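Local coordinates for protein 2-oxoadipate dioxygenase/decarboxylase, chloroplastic/amyloplastic (Oryza sativa, PDB 6W1K) that catalyses the iron(II)-dependent, oxygen-consuming decarboxylation and hydroxylation of 2-oxoadipate to D-2-hydroxyglutarate, a step of plant lysine catabolism, at residues A183-V188 against S260-Y265; W165-Y170 against A249-A254; S243-S248 against N308-R313. One frame throughout, in Å; residues are numbered along the deposited sequence.

Contact 1 (A183-V188 against S260-Y265). With OOG (2-oxoadipic acid), chain F.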
loop_
_atom_site.group_PDB
_atom_site.type_symbol
_atom_site.label_atom_id
_atom_site.label_comp_id
_atom_site.label_asym_id
_atom_site.label_seq_id
_atom_site.Cartn_x
_atom_site.Cartn_y
_atom_site.Cartn_z
ATOM N N ALA A 183 -0.815 -10.554 10.864
ATOM C CA ALA A 183 -0.772 -11.951 10.416
ATOM C C ALA A 183 -2.147 -12.416 9.959
ATOM O O ALA A 183 -2.266 -13.136 8.964
ATOM C CB ALA A 183 -0.262 -12.875 11.524
ATOM N N ALA A 184 -3.190 -12.067 10.718
ATOM C CA ALA A 184 -4.548 -12.467 10.369
ATOM C C ALA A 184 -4.991 -11.855 9.035
ATOM O O ALA A 184 -5.621 -12.534 8.208
ATOM C CB ALA A 184 -5.500 -12.062 11.500
ATOM N N TRP A 185 -4.694 -10.569 8.825
ATOM C CA TRP A 185 -4.973 -9.921 7.539
ATOM C C TRP A 185 -4.341 -10.710 6.391
ATOM O O TRP A 185 -4.995 -11.014 5.393
ATOM C CB TRP A 185 -4.467 -8.458 7.533
ATOM C CG TRP A 185 -4.975 -7.730 6.328
ATOM C CD1 TRP A 185 -6.109 -6.971 6.262
ATOM C CD2 TRP A 185 -4.406 -7.705 5.009
ATOM N NE1 TRP A 185 -6.298 -6.521 5.004
ATOM C CE2 TRP A 185 -5.255 -6.923 4.212
ATOM C CE3 TRP A 185 -3.269 -8.249 4.438
ATOM C CZ2 TRP A 185 -5.024 -6.702 2.866
ATOM C CZ3 TRP A 185 -3.016 -8.001 3.097
ATOM C CH2 TRP A 185 -3.911 -7.260 2.323
ATOM N N THR A 186 -3.057 -11.037 6.520
ATOM C CA THR A 186 -2.340 -11.675 5.426
ATOM C C THR A 186 -2.813 -13.101 5.194
ATOM O O THR A 186 -2.861 -13.550 4.046
ATOM C CB THR A 186 -0.847 -11.609 5.729
ATOM O OG1 THR A 186 -0.515 -10.258 6.031
ATOM C CG2 THR A 186 0.015 -12.001 4.571
ATOM N N LEU A 187 -3.238 -13.806 6.254
ATOM C CA LEU A 187 -3.731 -15.160 6.064
ATOM C C LEU A 187 -4.908 -15.188 5.105
ATOM O O LEU A 187 -5.010 -16.079 4.254
ATOM C CB LEU A 187 -4.129 -15.775 7.422
ATOM C CG LEU A 187 -4.544 -17.233 7.339
ATOM C CD1 LEU A 187 -3.346 -18.091 6.981
ATOM C CD2 LEU A 187 -5.158 -17.706 8.687
ATOM N N VAL A 188 -5.816 -14.214 5.213
ATOM C CA VAL A 188 -7.018 -14.237 4.402
ATOM C C VAL A 188 -6.931 -13.346 3.155
ATOM O O VAL A 188 -7.797 -13.467 2.275
ATOM C CB VAL A 188 -8.263 -13.861 5.234
ATOM C CG1 VAL A 188 -8.523 -14.936 6.298
ATOM C CG2 VAL A 188 -8.109 -12.511 5.890
ATOM N N SER A 260 -16.641 -12.373 9.675
ATOM C CA SER A 260 -16.184 -11.117 9.081
ATOM C C SER A 260 -14.661 -11.066 9.031
ATOM O O SER A 260 -13.989 -11.463 9.981
ATOM C CB SER A 260 -16.730 -9.934 9.886
ATOM O OG SER A 260 -16.386 -8.703 9.280
ATOM N N ILE A 261 -14.114 -10.546 7.929
ATOM C CA ILE A 261 -12.673 -10.337 7.821
ATOM C C ILE A 261 -12.412 -8.910 7.299
ATOM O O ILE A 261 -13.239 -8.340 6.580
ATOM C CB ILE A 261 -11.987 -11.333 6.844
ATOM C CG1 ILE A 261 -12.569 -11.190 5.437
ATOM C CG2 ILE A 261 -12.056 -12.762 7.314
ATOM C CD1 ILE A 261 -11.711 -11.715 4.302
ATOM N N PRO A 262 -11.221 -8.387 7.555
ATOM C CA PRO A 262 -10.817 -7.128 6.905
ATOM C C PRO A 262 -10.339 -7.328 5.469
ATOM O O PRO A 262 -9.626 -8.280 5.147
ATOM C CB PRO A 262 -9.668 -6.633 7.798
ATOM C CG PRO A 262 -9.039 -7.911 8.319
ATOM C CD PRO A 262 -10.226 -8.850 8.542
ATOM N N ARG A 263 -10.783 -6.430 4.592
ATOM C CA ARG A 263 -10.192 -6.312 3.265
ATOM C C ARG A 263 -9.239 -5.111 3.297
ATOM O O ARG A 263 -8.457 -4.956 4.252
ATOM C CB ARG A 263 -11.278 -6.211 2.192
ATOM C CG ARG A 263 -12.117 -7.508 2.036
ATOM C CD ARG A 263 -11.267 -8.673 1.578
ATOM N NE ARG A 263 -12.017 -9.747 0.948
ATOM C CZ ARG A 263 -11.499 -10.937 0.656
ATOM N NH1 ARG A 263 -10.231 -11.209 0.963
ATOM N NH2 ARG A 263 -12.246 -11.859 0.069
ATOM N N SER A 264 -9.269 -4.277 2.274
ATOM C CA SER A 264 -8.258 -3.243 2.090
ATOM C C SER A 264 -8.865 -1.873 2.336
ATOM O O SER A 264 -10.039 -1.727 2.678
ATOM C CB SER A 264 -7.658 -3.350 0.695
ATOM O OG SER A 264 -7.018 -4.606 0.552
ATOM N N TYR A 265 -8.032 -0.852 2.180
ATOM C CA TYR A 265 -8.427 0.515 2.454
ATOM C C TYR A 265 -7.773 1.389 1.405
ATOM O O TYR A 265 -7.123 0.892 0.480
ATOM C CB TYR A 265 -8.038 0.945 3.867
ATOM C CG TYR A 265 -6.541 0.974 4.183
ATOM C CD1 TYR A 265 -5.897 -0.159 4.647
ATOM C CD2 TYR A 265 -5.792 2.135 4.054
ATOM C CE1 TYR A 265 -4.568 -0.158 4.964
ATOM C CE2 TYR A 265 -4.437 2.141 4.368
ATOM C CZ TYR A 265 -3.838 0.980 4.822
ATOM O OH TYR A 265 -2.506 0.937 5.153
HETATM C C2 OOG F . 1.257 -0.333 4.901
HETATM C C3 OOG F . 1.129 0.847 5.867
HETATM C C4 OOG F . 2.304 1.813 5.681
HETATM C C6 OOG F . 2.535 4.185 4.526
HETATM O O4 OOG F . 3.421 4.550 5.338
HETATM O O3 OOG F . 2.014 5.023 3.758
HETATM C C5 OOG F . 2.092 2.727 4.474
HETATM C C1 OOG F . 0.235 -1.438 5.205
HETATM O O1 OOG F . 0.394 -2.528 4.778
HETATM O O2 OOG F . -0.899 -1.190 5.981
HETATM O O5 OOG F . 1.587 2.316 3.490
#

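Contact 2 (W165-Y170 against A249-A254)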
loop_
_atom_site.group_PDB
_atom_site.type_symbol
_atom_site.label_atom_id
_atom_site.label_comp_id
_atom_site.label_asym_id
_atom_site.label_seq_id
_atom_site.Cartn_x
_atom_site.Cartn_y
_atom_site.Cartn_z
ATOM N N TRP A 165 -1.756 -20.497 -0.444
ATOM C CA TRP A 165 -2.015 -21.531 0.547
ATOM C C TRP A 165 -3.483 -21.951 0.568
ATOM O O TRP A 165 -4.360 -21.298 0.004
ATOM C CB TRP A 165 -1.603 -21.050 1.917
ATOM C CG TRP A 165 -1.982 -19.653 2.268
ATOM C CD1 TRP A 165 -3.193 -19.210 2.690
ATOM C CD2 TRP A 165 -1.118 -18.507 2.219
ATOM N NE1 TRP A 165 -3.126 -17.850 2.948
ATOM C CE2 TRP A 165 -1.868 -17.399 2.638
ATOM C CE3 TRP A 165 0.219 -18.321 1.883
ATOM C CZ2 TRP A 165 -1.312 -16.110 2.731
ATOM C CZ3 TRP A 165 0.769 -17.025 1.964
ATOM C CH2 TRP A 165 0.012 -15.959 2.384
ATOM N N GLU A 166 -3.756 -23.048 1.266
ATOM C CA GLU A 166 -5.129 -23.513 1.339
ATOM C C GLU A 166 -5.972 -22.497 2.098
ATOM O O GLU A 166 -5.463 -21.714 2.894
ATOM C CB GLU A 166 -5.218 -24.878 2.023
ATOM C CG GLU A 166 -4.857 -24.870 3.509
ATOM C CD GLU A 166 -4.993 -26.266 4.138
ATOM O OE1 GLU A 166 -5.222 -27.239 3.382
ATOM O OE2 GLU A 166 -4.861 -26.394 5.379
ATOM N N LYS A 167 -7.277 -22.534 1.849
ATOM C CA LYS A 167 -8.200 -21.640 2.539
ATOM C C LYS A 167 -8.080 -21.878 4.038
ATOM O O LYS A 167 -8.053 -23.028 4.468
ATOM C CB LYS A 167 -9.637 -21.913 2.100
ATOM C CG LYS A 167 -10.570 -20.718 2.163
ATOM C CD LYS A 167 -11.962 -21.046 1.578
ATOM C CE LYS A 167 -12.447 -19.926 0.632
ATOM N NZ LYS A 167 -13.916 -19.580 0.793
ATOM N N PRO A 168 -8.007 -20.833 4.849
ATOM C CA PRO A 168 -7.801 -21.034 6.294
ATOM C C PRO A 168 -9.054 -21.507 7.003
ATOM O O PRO A 168 -10.180 -21.274 6.549
ATOM C CB PRO A 168 -7.411 -19.642 6.796
ATOM C CG PRO A 168 -7.355 -18.763 5.602
ATOM C CD PRO A 168 -7.994 -19.417 4.453
ATOM N N ILE A 169 -8.844 -22.228 8.129
ATOM C CA ILE A 169 -9.930 -22.551 9.044
ATOM C C ILE A 169 -10.045 -21.409 10.040
ATOM O O ILE A 169 -9.060 -20.745 10.382
ATOM C CB ILE A 169 -9.737 -23.906 9.763
ATOM C CG1 ILE A 169 -8.522 -23.838 10.681
ATOM C CG2 ILE A 169 -9.563 -25.018 8.732
ATOM C CD1 ILE A 169 -8.198 -25.121 11.360
ATOM N N TYR A 170 -11.267 -21.202 10.525
ATOM C CA TYR A 170 -11.549 -20.034 11.351
ATOM C C TYR A 170 -10.719 -20.056 12.631
ATOM O O TYR A 170 -10.227 -19.016 13.073
ATOM C CB TYR A 170 -13.053 -19.983 11.692
ATOM C CG TYR A 170 -13.426 -18.723 12.467
ATOM C CD1 TYR A 170 -13.025 -17.491 12.011
ATOM C CD2 TYR A 170 -14.162 -18.773 13.654
ATOM C CE1 TYR A 170 -13.326 -16.320 12.714
ATOM C CE2 TYR A 170 -14.482 -17.600 14.353
ATOM C CZ TYR A 170 -14.051 -16.379 13.880
ATOM O OH TYR A 170 -14.360 -15.215 14.563
ATOM N N ALA A 249 -15.620 -7.781 4.921
ATOM C CA ALA A 249 -16.304 -8.716 4.042
ATOM C C ALA A 249 -16.617 -9.987 4.808
ATOM O O ALA A 249 -15.945 -10.317 5.788
ATOM C CB ALA A 249 -15.465 -9.085 2.814
ATOM N N LEU A 250 -17.647 -10.689 4.358
ATOM C CA LEU A 250 -17.934 -12.017 4.882
ATOM C C LEU A 250 -17.034 -13.013 4.168
ATOM O O LEU A 250 -16.857 -12.948 2.945
ATOM C CB LEU A 250 -19.408 -12.383 4.687
ATOM C CG LEU A 250 -20.396 -11.520 5.480
ATOM C CD1 LEU A 250 -21.821 -11.884 5.113
ATOM C CD2 LEU A 250 -20.167 -11.678 6.996
ATOM N N PHE A 251 -16.446 -13.919 4.936
ATOM C CA PHE A 251 -15.551 -14.937 4.400
ATOM C C PHE A 251 -15.994 -16.295 4.924
ATOM O O PHE A 251 -16.203 -16.465 6.127
ATOM C CB PHE A 251 -14.108 -14.590 4.786
ATOM C CG PHE A 251 -13.067 -15.439 4.119
ATOM C CD1 PHE A 251 -12.644 -15.170 2.831
ATOM C CD2 PHE A 251 -12.483 -16.511 4.807
ATOM C CE1 PHE A 251 -11.671 -15.972 2.234
ATOM C CE2 PHE A 251 -11.502 -17.297 4.231
ATOM C CZ PHE A 251 -11.101 -17.041 2.945
ATOM N N THR A 252 -16.142 -17.264 4.029
ATOM C CA THR A 252 -16.419 -18.635 4.453
ATOM C C THR A 252 -15.097 -19.390 4.593
ATOM O O THR A 252 -14.420 -19.683 3.605
ATOM C CB THR A 252 -17.385 -19.309 3.482
ATOM O OG1 THR A 252 -18.621 -18.578 3.526
ATOM C CG2 THR A 252 -17.681 -20.772 3.903
ATOM N N PHE A 253 -14.727 -19.685 5.827
ATOM C CA PHE A 253 -13.525 -20.439 6.121
ATOM C C PHE A 253 -13.690 -21.921 5.756
ATOM O O PHE A 253 -14.796 -22.433 5.526
ATOM C CB PHE A 253 -13.167 -20.244 7.601
ATOM C CG PHE A 253 -12.761 -18.835 7.914
ATOM C CD1 PHE A 253 -13.720 -17.858 8.187
ATOM C CD2 PHE A 253 -11.423 -18.472 7.918
ATOM C CE1 PHE A 253 -13.348 -16.566 8.465
ATOM C CE2 PHE A 253 -11.047 -17.164 8.187
ATOM C CZ PHE A 253 -12.004 -16.219 8.454
ATOM N N ALA A 254 -12.549 -22.611 5.716
ATOM C CA ALA A 254 -12.498 -23.971 5.213
ATOM C C ALA A 254 -13.293 -24.939 6.062
ATOM O O ALA A 254 -13.673 -26.002 5.559
ATOM C CB ALA A 254 -11.055 -24.462 5.122
HETATM O O HOH W 1 -15.724 -16.736 1.320
#

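Contact 3 (S243-S248 against N308-R313)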
loop_
_atom_site.group_PDB
_atom_site.type_symbol
_atom_site.label_atom_id
_atom_site.label_comp_id
_atom_site.label_asym_id
_atom_site.label_seq_id
_atom_site.Cartn_x
_atom_site.Cartn_y
_atom_site.Cartn_z
ATOM N N SER A 243 -5.991 7.973 5.863
ATOM C CA SER A 243 -6.429 6.698 5.302
ATOM C C SER A 243 -7.834 6.392 5.801
ATOM O O SER A 243 -8.212 6.807 6.895
ATOM C CB SER A 243 -5.519 5.525 5.687
ATOM O OG SER A 243 -5.567 5.256 7.067
ATOM N N THR A 244 -8.606 5.664 4.990
ATOM C CA THR A 244 -9.911 5.211 5.427
ATOM C C THR A 244 -9.748 3.994 6.329
ATOM O O THR A 244 -8.722 3.304 6.313
ATOM C CB THR A 244 -10.812 4.839 4.247
ATOM O OG1 THR A 244 -10.149 3.875 3.423
ATOM C CG2 THR A 244 -11.198 6.055 3.425
ATOM N N VAL A 245 -10.775 3.755 7.138
ATOM C CA VAL A 245 -10.940 2.463 7.785
ATOM C C VAL A 245 -11.242 1.416 6.724
ATOM O O VAL A 245 -12.092 1.624 5.846
ATOM C CB VAL A 245 -12.056 2.544 8.836
ATOM C CG1 VAL A 245 -12.273 1.188 9.504
ATOM C CG2 VAL A 245 -11.712 3.619 9.869
ATOM N N ALA A 246 -10.546 0.283 6.807
ATOM C CA ALA A 246 -10.676 -0.770 5.824
ATOM C C ALA A 246 -12.118 -1.256 5.738
ATOM O O ALA A 246 -12.866 -1.247 6.722
ATOM C CB ALA A 246 -9.752 -1.944 6.168
ATOM N N ASP A 247 -12.510 -1.656 4.529
ATOM C CA ASP A 247 -13.754 -2.375 4.338
ATOM C C ASP A 247 -13.689 -3.750 5.004
ATOM O O ASP A 247 -12.618 -4.318 5.230
ATOM C CB ASP A 247 -14.062 -2.541 2.853
ATOM C CG ASP A 247 -14.659 -1.278 2.242
ATOM O OD1 ASP A 247 -15.442 -0.579 2.922
ATOM O OD2 ASP A 247 -14.336 -0.972 1.077
ATOM N N SER A 248 -14.862 -4.264 5.340
ATOM C CA SER A 248 -15.005 -5.633 5.823
ATOM C C SER A 248 -15.824 -6.467 4.852
ATOM O O SER A 248 -16.655 -5.955 4.100
ATOM C CB SER A 248 -15.673 -5.649 7.205
ATOM O OG SER A 248 -14.822 -5.053 8.166
ATOM N N ASN A 308 -8.926 -4.316 14.220
ATOM C CA ASN A 308 -10.301 -4.527 14.663
ATOM C C ASN A 308 -10.825 -3.309 15.411
ATOM O O ASN A 308 -12.017 -2.987 15.319
ATOM C CB ASN A 308 -10.383 -5.779 15.525
ATOM C CG ASN A 308 -11.800 -6.239 15.736
ATOM O OD1 ASN A 308 -12.304 -6.220 16.860
ATOM N ND2 ASN A 308 -12.464 -6.654 14.651
ATOM N N ASP A 309 -9.951 -2.605 16.135
ATOM C CA ASP A 309 -10.407 -1.440 16.890
ATOM C C ASP A 309 -10.891 -0.328 15.964
ATOM O O ASP A 309 -11.898 0.329 16.246
ATOM C CB ASP A 309 -9.294 -0.920 17.798
ATOM C CG ASP A 309 -9.808 0.061 18.855
ATOM O OD1 ASP A 309 -10.724 -0.304 19.644
ATOM O OD2 ASP A 309 -9.287 1.199 18.899
ATOM N N GLN A 310 -10.186 -0.093 14.856
ATOM C CA GLN A 310 -10.685 0.881 13.890
ATOM C C GLN A 310 -11.951 0.385 13.191
ATOM O O GLN A 310 -12.921 1.136 13.050
ATOM C CB GLN A 310 -9.589 1.216 12.879
ATOM C CG GLN A 310 -8.493 2.089 13.494
ATOM C CD GLN A 310 -8.978 3.478 13.900
ATOM O OE1 GLN A 310 -9.582 4.194 13.110
ATOM N NE2 GLN A 310 -8.701 3.866 15.144
ATOM N N LEU A 311 -11.975 -0.876 12.752
ATOM C CA LEU A 311 -13.143 -1.369 12.022
ATOM C C LEU A 311 -14.416 -1.347 12.869
ATOM O O LEU A 311 -15.519 -1.210 12.325
ATOM C CB LEU A 311 -12.877 -2.792 11.512
ATOM C CG LEU A 311 -12.235 -2.933 10.126
ATOM C CD1 LEU A 311 -10.962 -2.190 10.043
ATOM C CD2 LEU A 311 -12.000 -4.406 9.841
ATOM N N THR A 312 -14.304 -1.505 14.192
ATOM C CA THR A 312 -15.481 -1.612 15.044
ATOM C C THR A 312 -15.836 -0.300 15.737
ATOM O O THR A 312 -16.772 -0.269 16.546
ATOM C CB THR A 312 -15.300 -2.737 16.081
ATOM O OG1 THR A 312 -14.164 -2.484 16.914
ATOM C CG2 THR A 312 -15.129 -4.099 15.384
ATOM N N ARG A 313 -15.136 0.786 15.420
ATOM C CA ARG A 313 -15.458 2.094 15.993
ATOM C C ARG A 313 -16.924 2.443 15.771
ATOM O O ARG A 313 -17.414 2.385 14.642
ATOM C CB ARG A 313 -14.586 3.178 15.375
ATOM C CG ARG A 313 -13.225 3.337 16.008
ATOM C CD ARG A 313 -12.398 4.347 15.195
ATOM N NE ARG A 313 -13.168 5.556 14.883
ATOM C CZ ARG A 313 -12.984 6.299 13.796
ATOM N NH1 ARG A 313 -13.730 7.382 13.592
ATOM N NH2 ARG A 313 -12.040 5.964 12.921
#

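Contact 1 (A183-V188 against S260-Y265)
Trp-185 makes the one hydrogen bond between helix 181-189 and the 260-265 part of strand 258-271: its NE1 gives a proton to Arg-263 O at 2.8 Å, in an almost straight bond with an N-H...O angle of 176°. The acceptor oxygen lies in the plane of the indole, whereas the nitrogen stands above the carbonyl plane, 46° out of it. With CG anti to the backbone N (chi1 -169°), the ring leaves the helix toward the strand and its pyrrole edge meets this carbonyl, which Arg-263 offers just past the 260-262 strand residues. Tryptophan suits the place because it combines one N-H with a broad apolar surface.

The strand belongs to the mixed sheet of a glyoxalase-clan (VOC-like) fold, and the helix packs beside it. Past Pro-262 the chain runs on to Tyr-265, whose OH donates a hydrogen bond of 2.8 Å to O2 of the bound 2-oxoadipate. Trp-185 also makes a cation-pi contact with Arg-63, which binds the same ligand, and thus lies in the second shell of the pocket.

Apolar contacts flank the polar one. Pro-262 CG lies 3.7 Å from Trp-185 CD1, the two side chains sliding past each other in opposite directions. One turn on, Val-188 and Ile-261 meet tip to tip, CG2 to CD1 at 4.0 Å, two branched chains filling a buried seam. Ile-261 CD1 also lies over one face of the Arg-263 guanidinium, toward its rim, and NH1 of that group is hydrogen-bonded to Asn-189 OD1.

Contact 2 (W165-Y170 against A249-A254)
Lys-167 to Tyr-170 run across the end of strand 248-252 at 101° to residues 251-254, and the backbones are joined where Ala-254 N donates to Pro-168 O at 2.8 Å in a nearly straight bond. The contact fastens an edge of the glyoxalase-clan sheet to the loop that leads into helix 170-179, with Ile-169 at its N-cap position; it lies away from the active site.

Lys-167 arches over Phe-251. With CG anti to the backbone N (chi1 -151°) and bends at chi3 and chi4, its chain brings CG to 3.8 Å from Phe-251 CZ and sets NZ over the ring face, a cation-pi contact 4.7 Å from the centroid. The ammonium also donates to Thr-252 O at 2.9 Å, within the carbonyl plane, so a long flexible lysine can serve ring and backbone together. Pro-168 adds its CD at the edge of the Phe-251 ring.

Phe-253 is clasped on both faces: Phe-251 CD2 sits over the centre of one, and Tyr-170 covers the other, its CA making a CH-pi contact 4.1 Å from the centroid. A large flat residue suits this slot. The Tyr-170 and Phe-253 rings themselves meet obliquely, planes at 55°, with CD1 of Tyr-170 3.7 Å from CE1 of Phe-253. On the exposed flank, Ala-254 is small enough for its CB to approach Lys-167 O to 3.4 Å.

Contact 3 (S243-S248 against N308-R313)
Leu-311 and Val-245 form the close-packed centre of this contact, in which the short C-terminal helix 308-311 rests on the connection between strands 239-243 and 248-252 of the glyoxalase-clan sheet. Val-245 CG1, anti to the backbone N (chi1 179°), points at the helix and sits 3.7 Å from Leu-311 CD1 and 3.6 Å from Gln-310 O. The two apolar chains cross at a slant, and a compact beta-branched residue fits well against the helix backbone. Leu-311 CD1 continues to Ala-246 CB at 4.1 Å, where the small methyl lets the leucine lie close to the loop. This alanine lies near Tyr-265, which binds 2-oxoadipate, and this places the contact one layer behind that binding residue. Shortening Leu-311 to an alanine is likely to open a gap over Val-245 and Ala-246 and leave the helix with little apolar grip on the loop. Gln-310, which is buried, has its NE2 hydrogen-bonded to Ser-226 OG.

Toward solvent the contact thins out, and no hydrogen bond crosses between the two segments. Ser-248, an exposed residue at the rim, sets its OG 3.3 Å from Leu-311 CD2, a close but unbonded approach. At the other end Arg-313 passes obliquely by Val-245, with NH2 3.9 Å from CG2, and this NH2 is hydrogen-bonded to Leu-224 O as well as to Gln-310. In the latter bond Arg-313 NH2 donates to Gln-310 OE1 at 3.0 Å, with the oxygen close to the guanidinium plane.

Following the chain from the N terminus, residues 165-170 come first and lead through helix 170-179 to helix 181-189, which carries 183-188. Next come the loop 243-248, strand 248-252 and the start of strand 258-271, and helix 308-311 ends the modelled chain. Contact 2 closes a loop of 78 residues, contact 1 one of 71 and contact 3 one of 59; every pair crosses, and none nests. Contacts 1 and 2 are joined through the neighbouring strands 248-252 and 258-271, and contacts 1 and 3 through backbone bonds of Asp-247 to Arg-263 and Ser-264. Together they attach helix 181-189, helix 308-311 and the loop before helix 170-179 to two neighbouring strands and the connection that precedes them.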